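Local coordinates for YesW protein (Bacillus subtilis, PDB 2ZUX), which cleaves the rhamnogalacturonan backbone of plant cell-wall pectin internally by elimination, and needs calcium or manganese for activity, at residues Phe454-Leu467 / Pro501-Val515. Numbering follows the deposited sequence.
Sequences FGIWWDGDLLREQL and PTLQADLLGDWREEV. With CA (calcium ion), chain F; CA (calcium ion), chain E.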
loop_
_atom_site.group_PDB
_atom_site.type_symbol
_atom_site.label_atom_id
_atom_site.label_comp_id
_atom_site.label_asym_id
_atom_site.label_seq_id
_atom_site.Cartn_x
_atom_site.Cartn_y
_atom_site.Cartn_z
ATOM N N PHE A 454 -4.224 -4.123 10.394
ATOM C CA PHE A 454 -2.946 -4.324 9.713
ATOM C C PHE A 454 -2.086 -5.315 10.493
ATOM O O PHE A 454 -2.213 -5.460 11.713
ATOM C CB PHE A 454 -2.166 -2.998 9.620
ATOM C CG PHE A 454 -2.484 -2.137 8.404
ATOM C CD1 PHE A 454 -3.779 -2.014 7.889
ATOM C CD2 PHE A 454 -1.469 -1.387 7.827
ATOM C CE1 PHE A 454 -4.035 -1.181 6.790
ATOM C CE2 PHE A 454 -1.712 -0.566 6.734
ATOM C CZ PHE A 454 -2.997 -0.464 6.215
ATOM N N GLY A 455 -1.195 -5.981 9.766
ATOM C CA GLY A 455 -0.057 -6.674 10.351
ATOM C C GLY A 455 1.178 -5.886 9.970
ATOM O O GLY A 455 1.234 -5.316 8.874
ATOM N N ILE A 456 2.137 -5.825 10.897
ATOM C CA ILE A 456 3.377 -5.082 10.692
ATOM C C ILE A 456 4.578 -5.831 11.274
ATOM O O ILE A 456 4.497 -6.378 12.388
ATOM C CB ILE A 456 3.288 -3.666 11.318
ATOM C CG1 ILE A 456 4.535 -2.858 10.974
ATOM C CG2 ILE A 456 3.045 -3.743 12.838
ATOM C CD1 ILE A 456 4.477 -1.419 11.418
ATOM N N TRP A 457 5.689 -5.860 10.535
ATOM C CA TRP A 457 6.947 -6.369 11.092
ATOM C C TRP A 457 7.634 -5.227 11.822
ATOM O O TRP A 457 8.152 -4.306 11.185
ATOM C CB TRP A 457 7.854 -6.963 10.004
ATOM C CG TRP A 457 7.281 -8.238 9.446
ATOM C CD1 TRP A 457 7.132 -9.425 10.117
ATOM C CD2 TRP A 457 6.758 -8.451 8.127
ATOM N NE1 TRP A 457 6.539 -10.362 9.295
ATOM C CE2 TRP A 457 6.297 -9.789 8.072
ATOM C CE3 TRP A 457 6.623 -7.639 6.985
ATOM C CZ2 TRP A 457 5.721 -10.335 6.920
ATOM C CZ3 TRP A 457 6.048 -8.189 5.838
ATOM C CH2 TRP A 457 5.598 -9.524 5.823
ATOM N N TRP A 458 7.615 -5.287 13.153
ATOM C CA TRP A 458 8.095 -4.179 13.984
ATOM C C TRP A 458 9.225 -4.539 14.938
ATOM O O TRP A 458 10.193 -3.782 15.061
ATOM C CB TRP A 458 6.932 -3.568 14.774
ATOM C CG TRP A 458 7.336 -2.384 15.579
ATOM C CD1 TRP A 458 7.469 -2.321 16.936
ATOM C CD2 TRP A 458 7.681 -1.088 15.080
ATOM N NE1 TRP A 458 7.855 -1.055 17.314
ATOM C CE2 TRP A 458 8.000 -0.281 16.193
ATOM C CE3 TRP A 458 7.737 -0.522 13.799
ATOM C CZ2 TRP A 458 8.370 1.066 16.063
ATOM C CZ3 TRP A 458 8.114 0.816 13.674
ATOM C CH2 TRP A 458 8.423 1.588 14.801
ATOM N N ASP A 459 9.096 -5.661 15.642
ATOM C CA ASP A 459 10.143 -6.067 16.564
ATOM C C ASP A 459 11.200 -6.909 15.859
ATOM O O ASP A 459 11.280 -6.920 14.625
ATOM C CB ASP A 459 9.567 -6.731 17.827
ATOM C CG ASP A 459 8.958 -8.099 17.566
ATOM O OD1 ASP A 459 9.214 -8.711 16.499
ATOM O OD2 ASP A 459 8.221 -8.567 18.457
ATOM N N GLY A 460 12.033 -7.596 16.635
ATOM C CA GLY A 460 13.155 -8.313 16.056
ATOM C C GLY A 460 12.880 -9.728 15.592
ATOM O O GLY A 460 13.724 -10.320 14.925
ATOM N N ASP A 461 11.719 -10.281 15.933
ATOM C CA ASP A 461 11.435 -11.662 15.555
ATOM C C ASP A 461 10.690 -11.756 14.224
ATOM O O ASP A 461 10.172 -10.756 13.713
ATOM C CB ASP A 461 10.753 -12.450 16.688
ATOM C CG ASP A 461 9.270 -12.127 16.857
ATOM O OD1 ASP A 461 8.617 -11.601 15.919
ATOM O OD2 ASP A 461 8.737 -12.445 17.935
ATOM N N LEU A 462 10.660 -12.958 13.659
ATOM C CA LEU A 462 10.074 -13.187 12.346
ATOM C C LEU A 462 8.549 -13.292 12.368
ATOM O O LEU A 462 7.929 -13.314 11.306
ATOM C CB LEU A 462 10.706 -14.424 11.696
ATOM C CG LEU A 462 12.206 -14.324 11.378
ATOM C CD1 LEU A 462 12.733 -15.685 10.947
ATOM C CD2 LEU A 462 12.476 -13.282 10.292
ATOM N N LEU A 463 7.952 -13.328 13.556
ATOM C CA LEU A 463 6.493 -13.234 13.667
ATOM C C LEU A 463 6.072 -11.820 13.282
ATOM O O LEU A 463 6.888 -10.888 13.332
ATOM C CB LEU A 463 6.026 -13.572 15.085
ATOM C CG LEU A 463 6.371 -14.975 15.598
ATOM C CD1 LEU A 463 5.915 -15.120 17.037
ATOM C CD2 LEU A 463 5.732 -16.059 14.727
ATOM N N ARG A 464 4.813 -11.652 12.893
ATOM C CA ARG A 464 4.322 -10.336 12.533
ATOM C C ARG A 464 3.488 -9.761 13.659
ATOM O O ARG A 464 2.669 -10.462 14.272
ATOM C CB ARG A 464 3.545 -10.382 11.215
ATOM C CG ARG A 464 3.528 -9.051 10.486
ATOM C CD ARG A 464 3.022 -9.163 9.071
ATOM N NE ARG A 464 3.304 -7.941 8.315
ATOM C CZ ARG A 464 2.776 -7.655 7.125
ATOM N NH1 ARG A 464 1.923 -8.499 6.550
ATOM N NH2 ARG A 464 3.104 -6.525 6.505
ATOM N N GLU A 465 3.711 -8.478 13.930
ATOM C CA GLU A 465 2.974 -7.752 14.953
ATOM C C GLU A 465 1.691 -7.169 14.337
ATOM O O GLU A 465 1.420 -7.375 13.152
ATOM C CB GLU A 465 3.873 -6.681 15.580
ATOM C CG GLU A 465 5.013 -7.250 16.463
ATOM C CD GLU A 465 6.045 -8.083 15.694
ATOM O OE1 GLU A 465 6.829 -7.509 14.907
ATOM O OE2 GLU A 465 6.102 -9.327 15.894
ATOM N N GLN A 466 0.891 -6.483 15.143
ATOM C CA GLN A 466 -0.386 -5.944 14.677
ATOM C C GLN A 466 -0.379 -4.430 14.776
ATOM O O GLN A 466 0.224 -3.865 15.693
ATOM C CB GLN A 466 -1.554 -6.504 15.493
ATOM C CG GLN A 466 -1.824 -7.995 15.282
ATOM C CD GLN A 466 -0.835 -8.877 16.049
ATOM O OE1 GLN A 466 -0.648 -8.706 17.254
ATOM N NE2 GLN A 466 -0.160 -9.771 15.343
ATOM N N LEU A 467 -1.039 -3.764 13.836
ATOM C CA LEU A 467 -1.173 -2.310 13.886
ATOM C C LEU A 467 -2.635 -1.924 13.733
ATOM O O LEU A 467 -3.364 -2.484 12.912
ATOM C CB LEU A 467 -0.310 -1.653 12.803
ATOM C CG LEU A 467 -0.348 -0.121 12.708
ATOM C CD1 LEU A 467 0.976 0.387 12.185
ATOM C CD2 LEU A 467 -1.495 0.395 11.838
ATOM N N PRO A 501 -3.072 3.915 9.222
ATOM C CA PRO A 501 -1.986 4.877 9.212
ATOM C C PRO A 501 -1.947 5.579 7.857
ATOM O O PRO A 501 -2.435 5.030 6.860
ATOM C CB PRO A 501 -0.749 3.995 9.386
ATOM C CG PRO A 501 -1.126 2.708 8.730
ATOM C CD PRO A 501 -2.585 2.526 9.086
ATOM N N THR A 502 -1.363 6.765 7.806
ATOM C CA THR A 502 -1.129 7.408 6.524
ATOM C C THR A 502 -0.368 6.463 5.584
ATOM O O THR A 502 -0.712 6.369 4.406
ATOM C CB THR A 502 -0.475 8.802 6.722
ATOM O OG1 THR A 502 -1.518 9.741 7.027
ATOM C CG2 THR A 502 0.246 9.296 5.490
ATOM N N LEU A 503 0.612 5.725 6.107
ATOM C CA LEU A 503 1.282 4.693 5.317
ATOM C C LEU A 503 2.037 3.761 6.234
ATOM O O LEU A 503 2.601 4.209 7.232
ATOM C CB LEU A 503 2.259 5.306 4.301
ATOM C CG LEU A 503 2.932 4.353 3.299
ATOM C CD1 LEU A 503 1.920 3.668 2.385
ATOM C CD2 LEU A 503 3.995 5.087 2.500
ATOM N N GLN A 504 2.028 2.472 5.910
ATOM C CA GLN A 504 2.947 1.511 6.517
ATOM C C GLN A 504 3.789 0.910 5.402
ATOM O O GLN A 504 3.242 0.384 4.433
ATOM C CB GLN A 504 2.190 0.403 7.236
ATOM C CG GLN A 504 3.085 -0.685 7.815
ATOM C CD GLN A 504 2.271 -1.834 8.362
ATOM O OE1 GLN A 504 1.477 -1.657 9.301
ATOM N NE2 GLN A 504 2.431 -3.014 7.760
ATOM N N ALA A 505 5.116 0.999 5.512
ATOM C CA ALA A 505 6.003 0.473 4.472
ATOM C C ALA A 505 7.417 0.424 4.996
ATOM O O ALA A 505 7.826 1.292 5.780
ATOM C CB ALA A 505 5.964 1.356 3.231
ATOM N N ASP A 506 8.180 -0.560 4.535
ATOM C CA ASP A 506 9.632 -0.528 4.749
ATOM C C ASP A 506 10.243 0.516 3.822
ATOM O O ASP A 506 10.627 0.209 2.686
ATOM C CB ASP A 506 10.264 -1.892 4.491
ATOM C CG ASP A 506 11.774 -1.856 4.584
ATOM O OD1 ASP A 506 12.320 -0.931 5.234
ATOM O OD2 ASP A 506 12.409 -2.752 4.010
ATOM N N LEU A 507 10.319 1.752 4.306
ATOM C CA LEU A 507 10.787 2.844 3.457
ATOM C C LEU A 507 12.193 3.343 3.778
ATOM O O LEU A 507 12.752 4.104 3.005
ATOM C CB LEU A 507 9.772 3.994 3.387
ATOM C CG LEU A 507 9.063 4.522 4.625
ATOM C CD1 LEU A 507 10.006 5.306 5.514
ATOM C CD2 LEU A 507 7.884 5.408 4.217
ATOM N N LEU A 508 12.746 2.923 4.911
ATOM C CA LEU A 508 14.145 3.217 5.249
ATOM C C LEU A 508 14.648 2.169 6.229
ATOM O O LEU A 508 13.867 1.381 6.752
ATOM C CB LEU A 508 14.320 4.630 5.815
ATOM C CG LEU A 508 13.399 5.126 6.915
ATOM C CD1 LEU A 508 13.851 4.645 8.280
ATOM C CD2 LEU A 508 13.331 6.664 6.884
ATOM N N GLY A 509 15.954 2.136 6.455
ATOM C CA GLY A 509 16.523 1.204 7.417
ATOM C C GLY A 509 16.421 -0.238 6.961
ATOM O O GLY A 509 16.306 -0.512 5.762
ATOM N N ASP A 510 16.456 -1.147 7.934
ATOM C CA ASP A 510 16.394 -2.578 7.646
ATOM C C ASP A 510 14.971 -3.047 7.364
ATOM O O ASP A 510 14.057 -2.235 7.212
ATOM C CB ASP A 510 17.087 -3.408 8.747
ATOM C CG ASP A 510 16.316 -3.447 10.068
ATOM O OD1 ASP A 510 15.110 -3.101 10.122
ATOM O OD2 ASP A 510 16.926 -3.888 11.069
ATOM N N TRP A 511 14.791 -4.358 7.302
ATOM C CA TRP A 511 13.571 -4.955 6.770
ATOM C C TRP A 511 12.289 -4.668 7.546
ATOM O O TRP A 511 11.201 -4.885 7.007
ATOM C CB TRP A 511 13.753 -6.464 6.608
ATOM C CG TRP A 511 13.960 -7.201 7.897
ATOM C CD1 TRP A 511 15.144 -7.371 8.558
ATOM C CD2 TRP A 511 12.964 -7.884 8.675
ATOM N NE1 TRP A 511 14.944 -8.112 9.703
ATOM C CE2 TRP A 511 13.616 -8.431 9.806
ATOM C CE3 TRP A 511 11.580 -8.078 8.533
ATOM C CZ2 TRP A 511 12.935 -9.171 10.781
ATOM C CZ3 TRP A 511 10.908 -8.819 9.509
ATOM C CH2 TRP A 511 11.587 -9.350 10.617
ATOM N N ARG A 512 12.384 -4.190 8.785
ATOM C CA ARG A 512 11.156 -3.878 9.509
ATOM C C ARG A 512 10.425 -2.716 8.839
ATOM O O ARG A 512 11.030 -1.902 8.139
ATOM C CB ARG A 512 11.417 -3.605 10.988
ATOM C CG ARG A 512 11.465 -4.870 11.858
ATOM C CD ARG A 512 12.772 -5.659 11.713
ATOM N NE ARG A 512 13.966 -4.888 12.071
ATOM C CZ ARG A 512 14.378 -4.668 13.317
ATOM N NH1 ARG A 512 15.479 -3.963 13.524
ATOM N NH2 ARG A 512 13.696 -5.141 14.352
ATOM N N GLU A 513 9.113 -2.658 9.037
ATOM C CA GLU A 513 8.295 -1.653 8.388
ATOM C C GLU A 513 8.205 -0.372 9.211
ATOM O O GLU A 513 8.052 -0.420 10.418
ATOM C CB GLU A 513 6.905 -2.227 8.145
ATOM C CG GLU A 513 6.922 -3.483 7.297
ATOM C CD GLU A 513 5.543 -4.055 7.084
ATOM O OE1 GLU A 513 5.131 -4.891 7.914
ATOM O OE2 GLU A 513 4.877 -3.643 6.106
ATOM N N GLU A 514 8.311 0.764 8.528
ATOM C CA GLU A 514 8.079 2.069 9.145
ATOM C C GLU A 514 6.590 2.369 9.139
ATOM O O GLU A 514 5.822 1.792 8.349
ATOM C CB GLU A 514 8.814 3.167 8.380
ATOM C CG GLU A 514 10.322 3.213 8.606
ATOM C CD GLU A 514 11.039 1.924 8.212
ATOM O OE1 GLU A 514 10.921 1.493 7.039
ATOM O OE2 GLU A 514 11.721 1.330 9.083
ATOM N N VAL A 515 6.179 3.263 10.031
ATOM C CA VAL A 515 4.807 3.756 10.039
ATOM C C VAL A 515 4.830 5.261 9.884
ATOM O O VAL A 515 5.601 5.954 10.553
ATOM C CB VAL A 515 4.062 3.420 11.335
ATOM C CG1 VAL A 515 2.580 3.736 11.180
ATOM C CG2 VAL A 515 4.248 1.969 11.704
HETATM CA CA CA F . 8.209 -9.631 14.689
HETATM CA CA CA E . 12.655 -0.385 7.548
HETATM O O HOH W 1 9.297 -8.143 13.058
HETATM O O HOH W 2 13.802 -0.785 9.667
#
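Two calcium-binding beta hairpins of neighbouring propeller sheets, 454-467 and 501-515, meet through the carboxylate of Glu513, which reaches from one metal loop to the start of the other. Glu513 OE1 takes two donors: Trp457 N at 2.8 Å on its anti lone pair, and Arg464 NH2 at 3.0 Å on the syn side, in a nearly straight salt bridge (171°). Glu513 N returns a hydrogen bond to Trp457 O, the one backbone-to-backbone bond between the segments. The Arg464 guanidinium lies between Gly455 O above one face and the six-membered ring of Trp457 against the other. Glu513 OE2 accepts from Gln504 NE2, which also donates to Gly455 O at 2.8 Å, close to the amide plane. Gln504 has its CG anti to the backbone N (chi1 176°) and runs extended, burying OE1 against the edge of the Phe454 ring and Ile456 CB without a polar partner. Were Glu513 an alanine, Trp457 N would probably be left without its acceptor, and Arg464 NH2 would lose its salt bridge, keeping Pro562 O. Towards the metals, Arg512 NH2 donates to Asp459 O at 3.0 Å from above the carbonyl plane, and also to Ile532 O, while NE and NH1 grip Asp510 side-on. Arg512 O ligates the calcium of the 506-514 loop; a water on the calcium of the 459-465 loop donates to Asp459 O. Trp511 CZ3 packs on Trp457 CB at 3.6 Å, the rings oblique. Away from the metals, Pro501 CD lies over a face of Phe454, and Val515 CG2 presses on Ile456 CD1, a tight 3.4 Å. Tyr547 OH also hydrogen-bonds Glu513 OE2, Ile472 of strand 471-476 touches Ile456 and Trp458, and Trp517 of strand 514-519 touches Leu467 and Pro501.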